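Local atomic coordinates of 2-methyl-3-hydroxypyridine-5-carboxylic acid oxygenase (Mesorhizobium loti, PDB entry 3ALJ), a protein that probably uses a bound flavin-adenine dinucleotide to oxygenate 2-methyl-3-hydroxypyridine-5-carboxylic acid, opening its aromatic ring. Residues C294-Q299 with D345-R350. Sequence-based numbering, arbitrary orientation.
With FAD (flavin-adenine dinucleotide), chain B.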
ATOM      1  N   CYS A 294       2.917   2.871   9.489  1.00  9.61           N
ATOM      2  CA  CYS A 294       4.168   2.194   9.292  1.00  9.25           C
ATOM      3  C   CYS A 294       3.998   0.926   8.465  1.00  9.59           C
ATOM      4  O   CYS A 294       2.976   0.268   8.615  1.00  8.89           O
ATOM      5  CB  CYS A 294       4.779   1.797  10.658  1.00  9.37           C
ATOM      6  SG  CYS A 294       5.204   3.315  11.660  1.00 11.00           S
ATOM      7  N   PRO A 295       4.953   0.607   7.595  1.00  8.67           N
ATOM      8  CA  PRO A 295       4.766  -0.548   6.693  1.00  9.19           C
ATOM      9  C   PRO A 295       5.195  -1.915   7.213  1.00  8.38           C
ATOM     10  O   PRO A 295       5.145  -2.886   6.443  1.00  9.06           O
ATOM     11  CB  PRO A 295       5.580  -0.125   5.460  1.00 10.44           C
ATOM     12  CG  PRO A 295       6.762   0.604   6.046  1.00 10.58           C
ATOM     13  CD  PRO A 295       6.102   1.490   7.157  1.00  9.17           C
ATOM     14  N   ALA A 296       5.414  -2.010   8.546  1.00  8.42           N
ATOM     15  CA  ALA A 296       5.861  -3.314   9.074  1.00  8.42           C
ATOM     16  C   ALA A 296       4.938  -4.449   8.737  1.00  9.62           C
ATOM     17  O   ALA A 296       5.416  -5.575   8.478  1.00 12.72           O
ATOM     18  CB  ALA A 296       6.071  -3.225  10.647  1.00 10.71           C
ATOM     19  N   LEU A 297       3.626  -4.255   8.827  1.00  8.77           N
ATOM     20  CA  LEU A 297       2.684  -5.326   8.516  1.00 10.16           C
ATOM     21  C   LEU A 297       2.205  -5.364   7.113  1.00  8.23           C
ATOM     22  O   LEU A 297       1.347  -6.211   6.761  1.00  9.43           O
ATOM     23  CB  LEU A 297       1.483  -5.313   9.510  1.00 11.49           C
ATOM     24  CG  LEU A 297       1.827  -5.524  10.970  1.00 16.34           C
ATOM     25  CD1 LEU A 297       0.429  -5.306  11.754  1.00 15.27           C
ATOM     26  CD2 LEU A 297       2.470  -6.936  11.124  1.00 14.58           C
ATOM     27  N   ALA A 298       2.775  -4.470   6.257  1.00  8.65           N
ATOM     28  CA  ALA A 298       2.444  -4.441   4.814  1.00  7.14           C
ATOM     29  C   ALA A 298       0.932  -4.439   4.609  1.00  8.98           C
ATOM     30  O   ALA A 298       0.351  -5.214   3.865  1.00  8.81           O
ATOM     31  CB  ALA A 298       3.128  -5.660   4.069  1.00  8.27           C
ATOM     32  N   GLN A 299       0.301  -3.446   5.263  1.00  8.38           N
ATOM     33  CA  GLN A 299      -1.126  -3.208   5.220  1.00  7.62           C
ATOM     34  C   GLN A 299      -1.595  -1.831   4.809  1.00  7.82           C
ATOM     35  O   GLN A 299      -2.798  -1.482   4.877  1.00  8.34           O
ATOM     36  CB  GLN A 299      -1.783  -3.589   6.585  1.00  7.74           C
ATOM     37  CG  GLN A 299      -1.934  -5.157   6.694  1.00  7.30           C
ATOM     38  CD  GLN A 299      -2.997  -5.698   5.738  1.00  8.58           C
ATOM     39  OE1 GLN A 299      -3.868  -4.975   5.264  1.00  9.58           O
ATOM     40  NE2 GLN A 299      -2.911  -6.980   5.396  1.00  9.76           N
ATOM     41  N   ASP A 345       3.860  -0.157  16.464  1.00  9.36           N
ATOM     42  CA  ASP A 345       4.567  -0.810  17.590  1.00 11.46           C
ATOM     43  C   ASP A 345       5.624  -1.782  17.072  1.00 10.56           C
ATOM     44  O   ASP A 345       6.774  -1.730  17.467  1.00 11.24           O
ATOM     45  CB  ASP A 345       3.508  -1.531  18.367  1.00 11.90           C
ATOM     46  CG  ASP A 345       4.052  -2.301  19.557  1.00 23.11           C
ATOM     47  OD1 ASP A 345       4.805  -3.312  19.423  1.00 25.65           O
ATOM     48  OD2 ASP A 345       3.714  -1.926  20.650  1.00 25.33           O
ATOM     49  N   TYR A 346       5.275  -2.591  16.076  1.00  8.29           N
ATOM     50  CA  TYR A 346       6.327  -3.474  15.518  1.00  7.77           C
ATOM     51  C   TYR A 346       7.451  -2.712  14.920  1.00  8.89           C
ATOM     52  O   TYR A 346       8.589  -3.091  15.114  1.00  9.26           O
ATOM     53  CB  TYR A 346       5.680  -4.307  14.356  1.00  8.26           C
ATOM     54  CG  TYR A 346       5.047  -5.617  14.836  1.00  9.37           C
ATOM     55  CD1 TYR A 346       4.532  -5.842  16.139  1.00 10.50           C
ATOM     56  CD2 TYR A 346       5.028  -6.688  13.993  1.00  9.26           C
ATOM     57  CE1 TYR A 346       3.924  -7.096  16.515  1.00 10.04           C
ATOM     58  CE2 TYR A 346       4.500  -7.876  14.366  1.00  8.90           C
ATOM     59  CZ  TYR A 346       3.970  -8.114  15.579  1.00  9.95           C
ATOM     60  OH  TYR A 346       3.449  -9.342  15.986  1.00 11.95           O
ATOM     61  N   ALA A 347       7.147  -1.611  14.206  1.00  8.25           N
ATOM     62  CA  ALA A 347       8.281  -0.888  13.583  1.00  9.38           C
ATOM     63  C   ALA A 347       9.194  -0.298  14.676  1.00 10.97           C
ATOM     64  O   ALA A 347      10.394  -0.454  14.605  1.00 11.75           O
ATOM     65  CB  ALA A 347       7.669   0.224  12.760  1.00 11.46           C
ATOM     66  N   ALA A 348       8.569   0.331  15.692  1.00 10.01           N
ATOM     67  CA  ALA A 348       9.425   0.948  16.733  1.00 10.45           C
ATOM     68  C   ALA A 348      10.219  -0.030  17.531  1.00 11.95           C
ATOM     69  O   ALA A 348      11.384   0.279  17.905  1.00 12.95           O
ATOM     70  CB  ALA A 348       8.508   1.739  17.672  1.00 12.12           C
ATOM     71  N   ASN A 349       9.677  -1.192  17.756  1.00 10.91           N
ATOM     72  CA  ASN A 349      10.333  -2.235  18.601  1.00 13.40           C
ATOM     73  C   ASN A 349      11.177  -3.162  17.713  1.00 13.02           C
ATOM     74  O   ASN A 349      11.821  -4.043  18.282  1.00 14.12           O
ATOM     75  CB  ASN A 349       9.292  -3.040  19.364  1.00 13.57           C
ATOM     76  CG  ASN A 349       8.665  -2.245  20.545  1.00 17.00           C
ATOM     77  OD1 ASN A 349       9.441  -1.664  21.348  1.00 19.57           O
ATOM     78  ND2 ASN A 349       7.342  -2.227  20.630  1.00 21.61           N
ATOM     79  N   ARG A 350      11.227  -2.921  16.386  1.00 11.94           N
ATOM     80  CA  ARG A 350      11.956  -3.891  15.472  1.00 11.80           C
ATOM     81  C   ARG A 350      11.426  -5.280  15.730  1.00 10.71           C
ATOM     82  O   ARG A 350      12.221  -6.280  15.612  1.00 11.36           O
ATOM     83  CB  ARG A 350      13.463  -3.794  15.676  1.00 11.32           C
ATOM     84  CG  ARG A 350      14.054  -2.481  15.018  1.00 15.06           C
ATOM     85  CD  ARG A 350      13.863  -1.308  15.965  1.00 21.40           C
ATOM     86  NE  ARG A 350      14.591  -0.178  15.468  1.00 22.86           N
ATOM     87  CZ  ARG A 350      14.085   0.901  14.853  1.00 20.53           C
ATOM     88  NH1 ARG A 350      12.788   1.181  14.679  1.00 17.77           N
ATOM     89  NH2 ARG A 350      14.930   1.855  14.508  1.00 25.35           N
TER
HETATM   90  PA  FAD B 380      -1.167   7.065  -2.938  1.00 10.38           P
HETATM   91  O1A FAD B 380      -0.736   5.701  -3.376  1.00 15.26           O
HETATM   92  O2A FAD B 380      -0.212   7.969  -2.411  1.00 12.17           O
HETATM   93  O5B FAD B 380      -1.890   7.712  -4.196  1.00  9.44           O
HETATM   94  C5B FAD B 380      -2.417   9.079  -4.143  1.00  8.28           C
HETATM   95  C4B FAD B 380      -2.486   9.444  -5.612  1.00  8.40           C
HETATM   96  O4B FAD B 380      -3.101  10.777  -5.547  1.00 10.53           O
HETATM   97  C3B FAD B 380      -1.179   9.653  -6.282  1.00  9.09           C
HETATM   98  O3B FAD B 380      -1.166   9.058  -7.596  1.00 10.15           O
HETATM   99  C2B FAD B 380      -1.000  11.215  -6.271  1.00  8.38           C
HETATM  100  O2B FAD B 380      -0.214  11.707  -7.371  1.00 10.44           O
HETATM  101  C1B FAD B 380      -2.394  11.715  -6.458  1.00 10.97           C
HETATM  102  N9A FAD B 380      -2.663  12.968  -5.829  1.00  7.95           N
HETATM  103  C8A FAD B 380      -2.088  13.537  -4.714  1.00  9.44           C
HETATM  104  N7A FAD B 380      -2.678  14.698  -4.395  1.00  8.88           N
HETATM  105  C5A FAD B 380      -3.667  14.894  -5.347  1.00  7.74           C
HETATM  106  C6A FAD B 380      -4.658  15.863  -5.484  1.00  8.54           C
HETATM  107  N6A FAD B 380      -4.722  16.929  -4.617  1.00 11.67           N
HETATM  108  N1A FAD B 380      -5.494  15.721  -6.515  1.00  8.90           N
HETATM  109  C2A FAD B 380      -5.412  14.715  -7.393  1.00 10.88           C
HETATM  110  N3A FAD B 380      -4.494  13.710  -7.297  1.00  8.54           N
HETATM  111  C4A FAD B 380      -3.651  13.820  -6.234  1.00  7.54           C
HETATM  112  N1  FAD B 380       1.132  -1.161   1.613  1.00  8.22           N
HETATM  113  C2  FAD B 380       0.797  -2.422   1.407  1.00  7.88           C
HETATM  114  O2  FAD B 380      -0.380  -2.812   1.353  1.00  8.74           O
HETATM  115  N3  FAD B 380       1.792  -3.388   1.254  1.00  7.26           N
HETATM  116  C4  FAD B 380       3.147  -3.053   1.272  1.00  7.47           C
HETATM  117  O4  FAD B 380       4.014  -3.955   0.970  1.00  7.57           O
HETATM  118  C4X FAD B 380       3.463  -1.727   1.509  1.00  8.26           C
HETATM  119  N5  FAD B 380       4.842  -1.346   1.654  1.00  8.98           N
HETATM  120  C5X FAD B 380       5.145  -0.032   1.960  1.00  7.90           C
HETATM  121  C6  FAD B 380       6.473   0.355   2.213  1.00  8.79           C
HETATM  122  C7  FAD B 380       6.785   1.669   2.452  1.00  9.72           C
HETATM  123  C7M FAD B 380       8.268   2.061   2.709  1.00 12.08           C
HETATM  124  C8  FAD B 380       5.792   2.623   2.521  1.00  9.53           C
HETATM  125  C8M FAD B 380       6.098   4.107   2.826  1.00 10.79           C
HETATM  126  C9  FAD B 380       4.462   2.252   2.278  1.00  9.82           C
HETATM  127  C9A FAD B 380       4.117   0.899   2.037  1.00  8.56           C
HETATM  128  N10 FAD B 380       2.732   0.476   1.824  1.00  7.47           N
HETATM  129  C10 FAD B 380       2.439  -0.819   1.616  1.00  6.57           C
HETATM  130  C1' FAD B 380       1.614   1.529   1.941  1.00  7.84           C
HETATM  131  C2' FAD B 380       1.186   1.956   0.544  1.00  6.49           C
HETATM  132  O2' FAD B 380       2.336   2.451  -0.174  1.00  8.06           O
HETATM  133  C3' FAD B 380       0.206   3.140   0.654  1.00  7.89           C
HETATM  134  O3' FAD B 380      -0.601   2.922   1.872  1.00  7.45           O
HETATM  135  C4' FAD B 380      -0.757   3.238  -0.456  1.00  7.60           C
HETATM  136  O4' FAD B 380       0.016   3.497  -1.662  1.00 11.17           O
HETATM  137  C5' FAD B 380      -1.689   4.393  -0.288  1.00  8.62           C
HETATM  138  O5' FAD B 380      -2.565   4.438  -1.410  1.00  7.55           O
HETATM  139  P   FAD B 380      -3.407   5.761  -1.605  1.00  8.20           P
HETATM  140  O1P FAD B 380      -4.157   5.556  -2.852  1.00  8.91           O
HETATM  141  O2P FAD B 380      -4.144   6.152  -0.362  1.00  9.09           O
HETATM  142  O3P FAD B 380      -2.298   6.923  -1.794  1.00  8.10           O
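The phenol ring of Tyr346 meets the Leu297 side chain obliquely: CD2 of Leu297 lies 3.9 Å from Tyr346 CD2 and equally near CE2, and the two side chains cross at about a right angle. A second flat group, the flavin, borders the same loop: the Pro295 ring lies over one face of the isoalloxazine, CB 3.4 Å from FAD C6 and CG close to C7. In this fold, consistent with that of the aromatic flavoprotein hydroxylases, residues 294-299 belong to the loop between helix 288-291 and helix 300-314, with the isoalloxazine along one flank and the C-terminal end of helix 321-349 along another. Proline suits the flavin side because it offers a compact hydrocarbon surface, and Ala298 adds a methyl group over the O4 margin of the same face.

On the helix side the contact is wholly apolar, with no hydrogen bond across it. Small residues bring the backbones together, the CA atoms of Ala296 and Ala347 lying 5.7 Å apart. The methyl of Ala296 packs on Tyr346 CB at 3.9 Å and also approaches Ala347 CB, while Cys294 CB meets the Ala347 methyl. Leu297 supplies the longer reach: CG stands anti to its carbonyl carbon (chi1 -61°), and the CD2 branch extends to the tyrosine ring. Phe358 and Ser343 also touch Leu297. Tyrosine combines a broad hydrophobic ring with a polar end, whose OH is hydrogen-bonded to Met357 O. The sulfur of Cys294 is covalently linked to beta-mercaptoethanol, probably acquired from the crystallisation liquor.

Just beyond the contact, helix 321-349 ends in a Schellman motif, where Arg350 takes positive phi. Its guanidinium folds back so that NH1 donates to Ala347 O at 2.9 Å, reaching that oxygen from the face opposite Arg350 N.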